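Putative metal-dependent phosphoesterase (Bifidobacterium adolescentis, PDB 3O0F) hydrolyses phosphoester bonds as a metal-dependent enzyme of the PHP family, holding AMP beside a cluster of iron and zinc ions. Local coordinates at residues R113-D124 against S174-S182; C19-T27 against K137-H148. One frame throughout, in Å; residues are numbered along the deposited sequence.

Overall arrangement
Contact 1 and contact 2 each bring one arginine to the phosphate of AMP, Arg113 and Arg146, and their centres lie about 17 Å apart. The two meet where helix 97-124 packs against the start of helix 146-155: Arg113 NH1 approaches Arg146 CD at 3.5 Å, and Tyr177 and Met117 also touch Arg146. Contact 1 is the more peripheral, its centre about 21 Å from the centre of the chain, against about 11 Å for contact 2. Asp25 in contact 2 binds zinc and His20 binds iron, whereas the side chain of Arg113 stays about 11 Å from the zinc. The segments alternate along the chain. Arg110, Ser163 and Gly266 also hydrogen-bond AMP.

Contact 1. Residues R113-D124 against S174-S182; sequences RTKRMVERLSQD and SKYYIPTPS. With AMP (adenosine monophosphate), chain B.
The C-terminal part of helix 97-124 and the irregular loop 174-182 run in opposite senses, bringing Arg113 CA to 6.2 Å from Thr180 CA and Met117 CA to 5.9 Å from Tyr176 CA. The loop opens with an ST turn, Ser174 OG accepting from Tyr176 N, and lies along a helix that supplies AMP-binding arginines to this PHP-domain enzyme. Arg113 is the polar hub. With CG swung to the far side from its own N (chi1 -159°) and further bends at chi2 and chi3, its NH1 donates to Ile178 O at 2.8 Å, in the guanidinium plane and almost straight (174°). Its NH2 reaches AMP O2P at 2.6 Å. Thr180 OG1 lies over one guanidinium face without bonding to it, and the selenium of Met117, present as selenomethionine, toward the rim of the opposite one; together with the bond to Ile178 they limit the group's rotation. Ile178 slides past Arg113 and sets CD1 over the guanidinium centre of Arg120, 3.7 Å from CZ, while also meeting Arg116 CB. Farther along, Leu121 CD2 makes a CH-pi contact with one face of the Tyr176 ring, and Lys175 CG covers the other. Lys175 NZ forms a salt bridge with Asp124 OD2, its hydrogen bond a weak one. That same oxygen accepts from Tyr176 OH at 2.6 Å through its anti lone pair.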
loop_
_atom_site.group_PDB
_atom_site.type_symbol
_atom_site.label_atom_id
_atom_site.label_comp_id
_atom_site.label_asym_id
_atom_site.label_seq_id
_atom_site.Cartn_x
_atom_site.Cartn_y
_atom_site.Cartn_z
ATOM N N ARG A 113 -18.021 -3.682 -4.189
ATOM C CA ARG A 113 -17.475 -3.714 -5.529
ATOM C C ARG A 113 -16.945 -5.103 -5.910
ATOM O O ARG A 113 -17.088 -5.566 -7.060
ATOM C CB ARG A 113 -16.297 -2.736 -5.550
ATOM C CG ARG A 113 -15.847 -2.193 -6.862
ATOM C CD ARG A 113 -14.719 -2.966 -7.555
ATOM N NE ARG A 113 -13.645 -3.445 -6.714
ATOM C CZ ARG A 113 -12.340 -3.384 -7.010
ATOM N NH1 ARG A 113 -11.867 -2.832 -8.125
ATOM N NH2 ARG A 113 -11.485 -3.877 -6.140
ATOM N N THR A 114 -16.259 -5.726 -4.957
ATOM C CA THR A 114 -15.524 -6.950 -5.227
ATOM C C THR A 114 -16.542 -8.087 -5.354
ATOM O O THR A 114 -16.397 -8.949 -6.209
ATOM C CB THR A 114 -14.411 -7.171 -4.162
ATOM O OG1 THR A 114 -13.467 -6.080 -4.233
ATOM C CG2 THR A 114 -13.640 -8.475 -4.406
ATOM N N LYS A 115 -17.603 -8.029 -4.555
ATOM C CA LYS A 115 -18.728 -8.955 -4.691
ATOM C C LYS A 115 -19.366 -8.829 -6.077
ATOM O O LYS A 115 -19.639 -9.821 -6.721
ATOM C CB LYS A 115 -19.803 -8.679 -3.645
ATOM C CG LYS A 115 -19.521 -9.201 -2.268
ATOM C CD LYS A 115 -20.695 -8.882 -1.313
ATOM C CE LYS A 115 -20.621 -9.690 -0.016
ATOM N NZ LYS A 115 -21.333 -9.008 1.108
ATOM N N ARG A 116 -19.594 -7.604 -6.544
ATOM C CA ARG A 116 -20.288 -7.416 -7.833
ATOM C C ARG A 116 -19.409 -7.919 -8.962
ATOM O O ARG A 116 -19.903 -8.517 -9.893
ATOM C CB ARG A 116 -20.717 -5.959 -8.062
ATOM C CG ARG A 116 -22.070 -5.604 -7.389
ATOM C CD ARG A 116 -22.512 -4.147 -7.616
ATOM N NE ARG A 116 -21.649 -3.199 -6.895
ATOM C CZ ARG A 116 -21.110 -2.082 -7.405
ATOM N NH1 ARG A 116 -21.363 -1.715 -8.669
ATOM N NH2 ARG A 116 -20.317 -1.314 -6.636
HETATM N N MSE A 117 -18.097 -7.724 -8.839
HETATM C CA MSE A 117 -17.144 -8.307 -9.784
HETATM C C MSE A 117 -17.177 -9.810 -9.814
HETATM O O MSE A 117 -17.102 -10.382 -10.886
HETATM C CB MSE A 117 -15.726 -7.867 -9.469
HETATM C CG MSE A 117 -15.436 -6.499 -9.978
HETATM SE SE MSE A 117 -13.546 -6.089 -9.931
HETATM C CE MSE A 117 -12.765 -7.552 -11.020
ATOM N N VAL A 118 -17.250 -10.456 -8.639
ATOM C CA VAL A 118 -17.294 -11.910 -8.592
ATOM C C VAL A 118 -18.646 -12.395 -9.178
ATOM O O VAL A 118 -18.697 -13.401 -9.872
ATOM C CB VAL A 118 -17.013 -12.452 -7.166
ATOM C CG1 VAL A 118 -17.101 -13.960 -7.149
ATOM C CG2 VAL A 118 -15.636 -12.025 -6.693
ATOM N N GLU A 119 -19.732 -11.648 -8.946
ATOM C CA GLU A 119 -21.041 -12.052 -9.474
ATOM C C GLU A 119 -20.910 -12.169 -11.005
ATOM O O GLU A 119 -21.365 -13.151 -11.579
ATOM C CB GLU A 119 -22.160 -11.059 -9.077
ATOM C CG GLU A 119 -23.586 -11.652 -9.159
ATOM N N ARG A 120 -20.241 -11.195 -11.644
ATOM C CA ARG A 120 -20.087 -11.175 -13.111
ATOM C C ARG A 120 -19.128 -12.263 -13.567
ATOM O O ARG A 120 -19.414 -13.031 -14.489
ATOM C CB ARG A 120 -19.528 -9.822 -13.580
ATOM C CG ARG A 120 -20.430 -8.626 -13.339
ATOM C CD ARG A 120 -19.699 -7.355 -13.734
ATOM N NE ARG A 120 -20.500 -6.140 -13.587
ATOM C CZ ARG A 120 -20.109 -4.948 -14.031
ATOM N NH1 ARG A 120 -18.931 -4.806 -14.649
ATOM N NH2 ARG A 120 -20.895 -3.891 -13.857
ATOM N N LEU A 121 -17.970 -12.324 -12.915
ATOM C CA LEU A 121 -16.959 -13.345 -13.230
ATOM C C LEU A 121 -17.530 -14.769 -13.126
ATOM O O LEU A 121 -17.166 -15.650 -13.896
ATOM C CB LEU A 121 -15.748 -13.194 -12.297
ATOM C CG LEU A 121 -14.811 -12.016 -12.625
ATOM C CD1 LEU A 121 -13.959 -11.632 -11.417
ATOM C CD2 LEU A 121 -13.914 -12.292 -13.831
ATOM N N SER A 122 -18.418 -15.006 -12.172
ATOM C CA SER A 122 -18.933 -16.366 -11.957
ATOM C C SER A 122 -19.815 -16.880 -13.084
ATOM O O SER A 122 -20.052 -18.086 -13.164
ATOM C CB SER A 122 -19.724 -16.452 -10.658
ATOM O OG SER A 122 -20.971 -15.820 -10.785
ATOM N N GLN A 123 -20.329 -15.973 -13.922
ATOM C CA GLN A 123 -21.067 -16.365 -15.132
ATOM C C GLN A 123 -20.129 -17.055 -16.093
ATOM O O GLN A 123 -20.550 -17.898 -16.831
ATOM C CB GLN A 123 -21.651 -15.156 -15.872
ATOM C CG GLN A 123 -22.463 -14.200 -15.015
ATOM C CD GLN A 123 -23.550 -14.903 -14.239
ATOM O OE1 GLN A 123 -24.290 -15.713 -14.787
ATOM N NE2 GLN A 123 -23.645 -14.602 -12.948
ATOM N N ASP A 124 -18.860 -16.660 -16.115
ATOM C CA ASP A 124 -17.926 -17.187 -17.113
ATOM C C ASP A 124 -16.820 -18.072 -16.562
ATOM O O ASP A 124 -16.143 -18.724 -17.336
ATOM C CB ASP A 124 -17.306 -16.027 -17.894
ATOM C CG ASP A 124 -18.348 -15.202 -18.619
ATOM O OD1 ASP A 124 -19.413 -15.757 -18.931
ATOM O OD2 ASP A 124 -18.119 -14.004 -18.861
ATOM N N SER A 174 -10.536 -5.191 -18.443
ATOM C CA SER A 174 -11.501 -6.239 -18.770
ATOM C C SER A 174 -12.943 -5.783 -18.562
ATOM O O SER A 174 -13.214 -4.799 -17.901
ATOM C CB SER A 174 -11.223 -7.536 -17.983
ATOM O OG SER A 174 -11.971 -7.580 -16.788
ATOM N N LYS A 175 -13.864 -6.525 -19.153
ATOM C CA LYS A 175 -15.285 -6.238 -19.047
ATOM C C LYS A 175 -15.871 -6.513 -17.651
ATOM O O LYS A 175 -17.004 -6.118 -17.360
ATOM C CB LYS A 175 -16.046 -7.054 -20.100
ATOM C CG LYS A 175 -15.952 -8.589 -19.955
ATOM C CD LYS A 175 -17.109 -9.299 -20.734
ATOM C CE LYS A 175 -17.309 -10.751 -20.290
ATOM N NZ LYS A 175 -18.595 -11.392 -20.756
ATOM N N TYR A 176 -15.122 -7.239 -16.819
ATOM C CA TYR A 176 -15.542 -7.572 -15.454
ATOM C C TYR A 176 -15.139 -6.479 -14.462
ATOM O O TYR A 176 -15.747 -6.342 -13.404
ATOM C CB TYR A 176 -14.905 -8.888 -15.015
ATOM C CG TYR A 176 -15.112 -10.041 -15.981
ATOM C CD1 TYR A 176 -16.348 -10.674 -16.080
ATOM C CD2 TYR A 176 -14.061 -10.504 -16.787
ATOM C CE1 TYR A 176 -16.542 -11.745 -16.972
ATOM C CE2 TYR A 176 -14.241 -11.568 -17.675
ATOM C CZ TYR A 176 -15.485 -12.183 -17.765
ATOM O OH TYR A 176 -15.683 -13.235 -18.650
ATOM N N TYR A 177 -14.103 -5.721 -14.797
ATOM C CA TYR A 177 -13.588 -4.688 -13.892
ATOM C C TYR A 177 -14.638 -3.660 -13.470
ATOM O O TYR A 177 -15.371 -3.141 -14.301
ATOM C CB TYR A 177 -12.406 -3.972 -14.536
ATOM C CG TYR A 177 -11.806 -2.911 -13.658
ATOM C CD1 TYR A 177 -11.094 -3.272 -12.518
ATOM C CD2 TYR A 177 -11.943 -1.546 -13.955
ATOM C CE1 TYR A 177 -10.529 -2.336 -11.704
ATOM C CE2 TYR A 177 -11.370 -0.573 -13.122
ATOM C CZ TYR A 177 -10.674 -0.988 -11.987
ATOM O OH TYR A 177 -10.091 -0.092 -11.125
ATOM N N ILE A 178 -14.706 -3.380 -12.167
ATOM C CA ILE A 178 -15.418 -2.205 -11.625
ATOM C C ILE A 178 -14.441 -1.356 -10.774
ATOM O O ILE A 178 -13.643 -1.910 -10.036
ATOM C CB ILE A 178 -16.608 -2.629 -10.757
ATOM C CG1 ILE A 178 -17.513 -3.612 -11.517
ATOM C CG2 ILE A 178 -17.382 -1.395 -10.299
ATOM C CD1 ILE A 178 -18.686 -4.142 -10.712
ATOM N N PRO A 179 -14.457 -0.015 -10.923
ATOM C CA PRO A 179 -13.587 0.778 -10.049
ATOM C C PRO A 179 -14.176 0.895 -8.632
ATOM O O PRO A 179 -15.414 0.868 -8.459
ATOM C CB PRO A 179 -13.521 2.155 -10.756
ATOM C CG PRO A 179 -14.726 2.242 -11.571
ATOM C CD PRO A 179 -15.197 0.827 -11.882
ATOM N N THR A 180 -13.320 1.010 -7.634
ATOM C CA THR A 180 -13.813 1.244 -6.271
ATOM C C THR A 180 -14.016 2.747 -6.033
ATOM O O THR A 180 -13.091 3.520 -6.271
ATOM C CB THR A 180 -12.845 0.732 -5.179
ATOM O OG1 THR A 180 -12.563 -0.653 -5.374
ATOM C CG2 THR A 180 -13.482 0.908 -3.808
ATOM N N PRO A 181 -15.202 3.157 -5.526
ATOM C CA PRO A 181 -15.346 4.570 -5.089
ATOM C C PRO A 181 -14.244 4.899 -4.044
ATOM O O PRO A 181 -14.058 4.135 -3.086
ATOM C CB PRO A 181 -16.735 4.620 -4.449
ATOM C CG PRO A 181 -17.471 3.413 -5.038
ATOM C CD PRO A 181 -16.414 2.364 -5.248
ATOM N N SER A 182 -13.498 5.973 -4.275
ATOM C CA SER A 182 -12.330 6.305 -3.466
ATOM C C SER A 182 -12.345 7.745 -3.031
ATOM O O SER A 182 -12.814 8.602 -3.782
ATOM C CB SER A 182 -11.065 6.122 -4.295
ATOM O OG SER A 182 -10.838 4.747 -4.514
HETATM P P AMP B . -7.950 -3.205 -6.294
HETATM O O1P AMP B . -7.497 -2.092 -5.422
HETATM O O2P AMP B . -8.931 -4.067 -5.542
HETATM O O3P AMP B . -8.429 -2.780 -7.684
HETATM O "O5'" AMP B . -6.667 -4.138 -6.538
HETATM C "C5'" AMP B . -5.581 -3.659 -7.293
HETATM C "C4'" AMP B . -4.344 -3.937 -6.496
HETATM O "O4'" AMP B . -3.931 -5.329 -6.574
HETATM C "C3'" AMP B . -3.181 -3.084 -6.991
HETATM O "O3'" AMP B . -2.926 -2.063 -6.036
HETATM C "C2'" AMP B . -2.082 -4.133 -6.948
HETATM O "O2'" AMP B . -0.712 -3.879 -7.259
HETATM C "C1'" AMP B . -2.569 -5.335 -6.151
HETATM N N9 AMP B . -1.845 -6.578 -6.475
HETATM C C8 AMP B . -1.479 -7.496 -5.577
HETATM N N7 AMP B . -0.845 -8.520 -6.186
HETATM C C5 AMP B . -0.801 -8.257 -7.502
HETATM C C6 AMP B . -0.271 -8.921 -8.705
HETATM N N6 AMP B . 0.379 -10.128 -8.632
HETATM N N1 AMP B . -0.470 -8.295 -9.883
HETATM C C2 AMP B . -1.105 -7.116 -10.006
HETATM N N3 AMP B . -1.603 -6.456 -8.951
HETATM C C4 AMP B . -1.473 -6.966 -7.696
#

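Contact 2. Residues C19-T27 against K137-H148; sequences CHTVFSDGT and KEGERTTIGRPH. With ZN (zinc ion), chain C; FE (Fe (III) ion), chain E; AMP (adenosine monophosphate), chain B; EDO (1,2-ethanediol), chain H.
Phe23 and Glu138 are brought face to face by two torsions: chi1 of -69° sets the Phe23 ring carbon CG anti to the carbonyl carbon, and a bend at chi2 (-74°) folds Glu138 back over the ring. Glu138 CG lies 3.8 Å from the ring centroid in a CH-pi contact, and its carboxylate stacks nearly parallel to the ring. Arg141 runs alongside Phe23, yet its guanidinium is almost perpendicular to the ring (86°), with Phe23 CE1 3.7 Å from Arg141 CZ over the guanidinium centre. A salt bridge, Arg141 NH2 to Glu138 OE1, ties the two charged ends together at 3.0 Å. Val22 fills in beside them, CG2 against Glu138 CG and CG1 against Lys137 CB.

Three successive carbonyls of segment 19-27 are then gripped. Thr142 OG1 donates to Val22 O at 2.8 Å while accepting from Glu138 N; Thr143 N reaches Phe23 O at 2.9 Å; and His148 NE2 donates to Ser24 O at 2.8 Å, with that oxygen in the imidazole plane. Gly145 N donates to His148 ND1, so both ring nitrogens are engaged and the ring's rotation is fixed. These bonds secure the turn that follows the His-X-His motif of the PHP fold, a type I turn from Thr21 to Ser24 combined with an ST turn at Thr21. Ser24 OG itself bonds to Asp49. On either side of the turn lie metal ligands: His20 binds iron with His18, Glu75 and Asp261, and Asp25 chelates zinc through both carboxylate oxygens, alongside His50 and His263. Asp25 CB rests on the Pro147 ring, whose CG also touches AMP O4'. Next to it, Arg146 holds the phosphate twice, its backbone N on O2P and its NH1 on O3P, 2.7 Å away.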
loop_
_atom_site.group_PDB
_atom_site.type_symbol
_atom_site.label_atom_id
_atom_site.label_comp_id
_atom_site.label_asym_id
_atom_site.label_seq_id
_atom_site.Cartn_x
_atom_site.Cartn_y
_atom_site.Cartn_z
ATOM N N CYS A 19 5.277 -2.724 2.831
ATOM C CA CYS A 19 5.111 -4.188 2.923
ATOM C C CYS A 19 3.662 -4.510 3.300
ATOM O O CYS A 19 3.100 -3.867 4.195
ATOM C CB CYS A 19 6.055 -4.794 3.953
ATOM S SG CYS A 19 7.780 -4.340 3.738
ATOM N N HIS A 20 3.062 -5.462 2.571
ATOM C CA HIS A 20 1.685 -5.911 2.762
ATOM C C HIS A 20 1.617 -7.319 3.373
ATOM O O HIS A 20 2.506 -8.138 3.143
ATOM C CB HIS A 20 0.971 -5.900 1.415
ATOM C CG HIS A 20 0.864 -4.542 0.814
ATOM N ND1 HIS A 20 -0.249 -3.763 0.939
ATOM C CD2 HIS A 20 1.752 -3.812 0.095
ATOM C CE1 HIS A 20 -0.052 -2.607 0.336
ATOM N NE2 HIS A 20 1.158 -2.605 -0.171
ATOM N N THR A 21 0.527 -7.598 4.097
ATOM C CA THR A 21 0.339 -8.831 4.813
ATOM C C THR A 21 -1.031 -9.396 4.507
ATOM O O THR A 21 -1.793 -8.820 3.748
ATOM C CB THR A 21 0.472 -8.610 6.364
ATOM O OG1 THR A 21 -0.716 -7.987 6.888
ATOM C CG2 THR A 21 1.769 -7.783 6.696
ATOM N N VAL A 22 -1.355 -10.493 5.148
ATOM C CA VAL A 22 -2.713 -11.057 5.116
ATOM C C VAL A 22 -3.843 -10.125 5.571
ATOM O O VAL A 22 -4.987 -10.369 5.227
ATOM C CB VAL A 22 -2.809 -12.381 6.001
ATOM C CG1 VAL A 22 -2.025 -13.527 5.346
ATOM C CG2 VAL A 22 -2.374 -12.137 7.431
ATOM N N PHE A 23 -3.545 -9.067 6.327
ATOM C CA PHE A 23 -4.584 -8.063 6.654
ATOM C C PHE A 23 -5.009 -7.231 5.439
ATOM O O PHE A 23 -6.023 -6.511 5.489
ATOM C CB PHE A 23 -4.196 -7.207 7.837
ATOM C CG PHE A 23 -4.179 -7.957 9.111
ATOM C CD1 PHE A 23 -5.348 -8.134 9.847
ATOM C CD2 PHE A 23 -2.999 -8.525 9.579
ATOM C CE1 PHE A 23 -5.335 -8.904 11.006
ATOM C CE2 PHE A 23 -2.983 -9.266 10.741
ATOM C CZ PHE A 23 -4.164 -9.444 11.452
ATOM N N SER A 24 -4.288 -7.360 4.327
ATOM C CA SER A 24 -4.850 -6.959 3.020
ATOM C C SER A 24 -4.561 -8.012 1.947
ATOM O O SER A 24 -5.203 -9.071 1.943
ATOM C CB SER A 24 -4.422 -5.531 2.599
ATOM O OG SER A 24 -3.027 -5.336 2.555
ATOM N N ASP A 25 -3.604 -7.739 1.052
ATOM C CA ASP A 25 -3.346 -8.613 -0.073
ATOM C C ASP A 25 -1.996 -9.348 -0.084
ATOM O O ASP A 25 -1.617 -9.920 -1.105
ATOM C CB ASP A 25 -3.601 -7.887 -1.398
ATOM C CG ASP A 25 -2.749 -6.641 -1.605
ATOM O OD1 ASP A 25 -2.032 -6.168 -0.668
ATOM O OD2 ASP A 25 -2.794 -6.108 -2.767
ATOM N N GLY A 26 -1.260 -9.294 1.034
ATOM C CA GLY A 26 -0.035 -10.048 1.183
ATOM C C GLY A 26 -0.423 -11.476 1.584
ATOM O O GLY A 26 -1.577 -11.748 1.852
ATOM N N THR A 27 0.539 -12.390 1.559
ATOM C CA THR A 27 0.288 -13.804 1.850
ATOM C C THR A 27 0.792 -14.216 3.245
ATOM O O THR A 27 0.511 -15.338 3.721
ATOM C CB THR A 27 0.876 -14.737 0.758
ATOM O OG1 THR A 27 2.303 -14.672 0.755
ATOM C CG2 THR A 27 0.334 -14.385 -0.617
ATOM N N LYS A 137 -7.604 -13.972 4.345
ATOM C CA LYS A 137 -6.979 -14.816 5.358
ATOM C C LYS A 137 -7.226 -14.409 6.788
ATOM O O LYS A 137 -7.125 -15.245 7.692
ATOM C CB LYS A 137 -5.474 -14.987 5.114
ATOM C CG LYS A 137 -5.147 -15.662 3.795
ATOM C CD LYS A 137 -5.681 -17.126 3.729
ATOM C CE LYS A 137 -5.226 -17.845 2.448
ATOM N NZ LYS A 137 -5.895 -19.167 2.312
ATOM N N GLU A 138 -7.606 -13.157 6.998
ATOM C CA GLU A 138 -7.972 -12.715 8.321
ATOM C C GLU A 138 -9.447 -12.365 8.464
ATOM O O GLU A 138 -9.818 -11.635 9.386
ATOM C CB GLU A 138 -7.097 -11.520 8.705
ATOM C CG GLU A 138 -5.650 -11.874 8.919
ATOM C CD GLU A 138 -5.425 -12.631 10.232
ATOM O OE1 GLU A 138 -6.379 -12.717 11.039
ATOM O OE2 GLU A 138 -4.302 -13.128 10.450
ATOM N N GLY A 139 -10.276 -12.854 7.546
ATOM C CA GLY A 139 -11.732 -12.631 7.563
ATOM C C GLY A 139 -12.157 -11.181 7.475
ATOM O O GLY A 139 -11.620 -10.404 6.649
ATOM N N GLU A 140 -13.085 -10.785 8.359
ATOM C CA GLU A 140 -13.551 -9.397 8.427
ATOM C C GLU A 140 -12.392 -8.393 8.584
ATOM O O GLU A 140 -12.537 -7.237 8.206
ATOM C CB GLU A 140 -14.576 -9.189 9.562
ATOM N N ARG A 141 -11.241 -8.839 9.094
ATOM C CA ARG A 141 -10.124 -7.940 9.370
ATOM C C ARG A 141 -9.188 -7.750 8.165
ATOM O O ARG A 141 -8.220 -6.993 8.250
ATOM C CB ARG A 141 -9.339 -8.410 10.587
ATOM C CG ARG A 141 -10.063 -8.182 11.914
ATOM C CD ARG A 141 -9.135 -8.352 13.107
ATOM N NE ARG A 141 -8.558 -9.693 13.102
ATOM C CZ ARG A 141 -7.477 -10.076 13.783
ATOM N NH1 ARG A 141 -6.828 -9.237 14.572
ATOM N NH2 ARG A 141 -7.037 -11.326 13.668
ATOM N N THR A 142 -9.477 -8.460 7.073
ATOM C CA THR A 142 -8.758 -8.331 5.830
ATOM C C THR A 142 -9.476 -7.333 4.917
ATOM O O THR A 142 -10.663 -7.445 4.687
ATOM C CB THR A 142 -8.632 -9.686 5.088
ATOM O OG1 THR A 142 -7.764 -10.579 5.823
ATOM C CG2 THR A 142 -8.084 -9.495 3.671
ATOM N N THR A 143 -8.731 -6.365 4.402
ATOM C CA THR A 143 -9.195 -5.454 3.345
ATOM C C THR A 143 -9.189 -6.161 1.995
ATOM O O THR A 143 -8.125 -6.483 1.459
ATOM C CB THR A 143 -8.266 -4.249 3.216
ATOM O OG1 THR A 143 -8.199 -3.542 4.459
ATOM C CG2 THR A 143 -8.743 -3.300 2.098
ATOM N N ILE A 144 -10.381 -6.360 1.426
ATOM C CA ILE A 144 -10.552 -7.189 0.241
ATOM C C ILE A 144 -10.371 -6.384 -1.051
ATOM O O ILE A 144 -10.641 -5.188 -1.106
ATOM C CB ILE A 144 -11.961 -7.765 0.224
ATOM C CG1 ILE A 144 -12.037 -9.041 -0.634
ATOM C CG2 ILE A 144 -12.943 -6.694 -0.293
ATOM C CD1 ILE A 144 -13.349 -9.848 -0.450
ATOM N N GLY A 145 -9.965 -7.053 -2.116
ATOM C CA GLY A 145 -9.924 -6.407 -3.412
ATOM C C GLY A 145 -9.687 -7.421 -4.504
ATOM O O GLY A 145 -9.907 -8.617 -4.312
ATOM N N ARG A 146 -9.227 -6.941 -5.658
ATOM C CA ARG A 146 -8.949 -7.838 -6.799
ATOM C C ARG A 146 -7.932 -8.948 -6.539
ATOM O O ARG A 146 -8.085 -10.040 -7.097
ATOM C CB ARG A 146 -8.605 -7.032 -8.057
ATOM C CG ARG A 146 -9.841 -6.360 -8.680
ATOM C CD ARG A 146 -9.478 -5.050 -9.311
ATOM N NE ARG A 146 -8.591 -5.198 -10.437
ATOM C CZ ARG A 146 -7.592 -4.384 -10.764
ATOM N NH1 ARG A 146 -7.260 -3.340 -10.030
ATOM N NH2 ARG A 146 -6.876 -4.659 -11.844
ATOM N N PRO A 147 -6.888 -8.709 -5.723
ATOM C CA PRO A 147 -5.971 -9.827 -5.488
ATOM C C PRO A 147 -6.595 -11.105 -4.946
ATOM O O PRO A 147 -6.129 -12.178 -5.288
ATOM C CB PRO A 147 -4.985 -9.260 -4.466
ATOM C CG PRO A 147 -4.915 -7.844 -4.799
ATOM C CD PRO A 147 -6.351 -7.465 -5.125
ATOM N N HIS A 148 -7.622 -10.980 -4.109
ATOM C CA HIS A 148 -8.330 -12.109 -3.571
ATOM C C HIS A 148 -9.169 -12.824 -4.624
ATOM O O HIS A 148 -9.291 -14.031 -4.573
ATOM C CB HIS A 148 -9.188 -11.689 -2.365
ATOM C CG HIS A 148 -8.391 -10.996 -1.306
ATOM N ND1 HIS A 148 -8.275 -9.628 -1.247
ATOM C CD2 HIS A 148 -7.604 -11.483 -0.322
ATOM C CE1 HIS A 148 -7.446 -9.300 -0.274
ATOM N NE2 HIS A 148 -7.051 -10.412 0.324
HETATM ZN ZN ZN C . -1.235 -4.592 -2.200
HETATM FE FE FE E . 1.625 -1.254 -1.969
HETATM P P AMP B . -7.950 -3.205 -6.294
HETATM O O1P AMP B . -7.497 -2.092 -5.422
HETATM O O2P AMP B . -8.931 -4.067 -5.542
HETATM O O3P AMP B . -8.429 -2.780 -7.684
HETATM O "O5'" AMP B . -6.667 -4.138 -6.538
HETATM C "C5'" AMP B . -5.581 -3.659 -7.293
HETATM C "C4'" AMP B . -4.344 -3.937 -6.496
HETATM O "O4'" AMP B . -3.931 -5.329 -6.574
HETATM C "C3'" AMP B . -3.181 -3.084 -6.991
HETATM O "O3'" AMP B . -2.926 -2.063 -6.036
HETATM C "C2'" AMP B . -2.082 -4.133 -6.948
HETATM O "O2'" AMP B . -0.712 -3.879 -7.259
HETATM C "C1'" AMP B . -2.569 -5.335 -6.151
HETATM N N9 AMP B . -1.845 -6.578 -6.475
HETATM C C8 AMP B . -1.479 -7.496 -5.577
HETATM N N7 AMP B . -0.845 -8.520 -6.186
HETATM C C5 AMP B . -0.801 -8.257 -7.502
HETATM C C6 AMP B . -0.271 -8.921 -8.705
HETATM N N6 AMP B . 0.379 -10.128 -8.632
HETATM N N1 AMP B . -0.470 -8.295 -9.883
HETATM C C2 AMP B . -1.105 -7.116 -10.006
HETATM N N3 AMP B . -1.603 -6.456 -8.951
HETATM C C4 AMP B . -1.473 -6.966 -7.696
HETATM C C1 EDO H . -5.802 -4.931 -2.535
HETATM O O1 EDO H . -6.530 -3.870 -3.155
HETATM C C2 EDO H . -6.708 -5.721 -1.600
HETATM O O2 EDO H . -6.724 -5.038 -0.337
HETATM O O HOH W 1 -5.862 -12.126 3.114
HETATM O O HOH W 2 1.815 -0.195 -3.752
#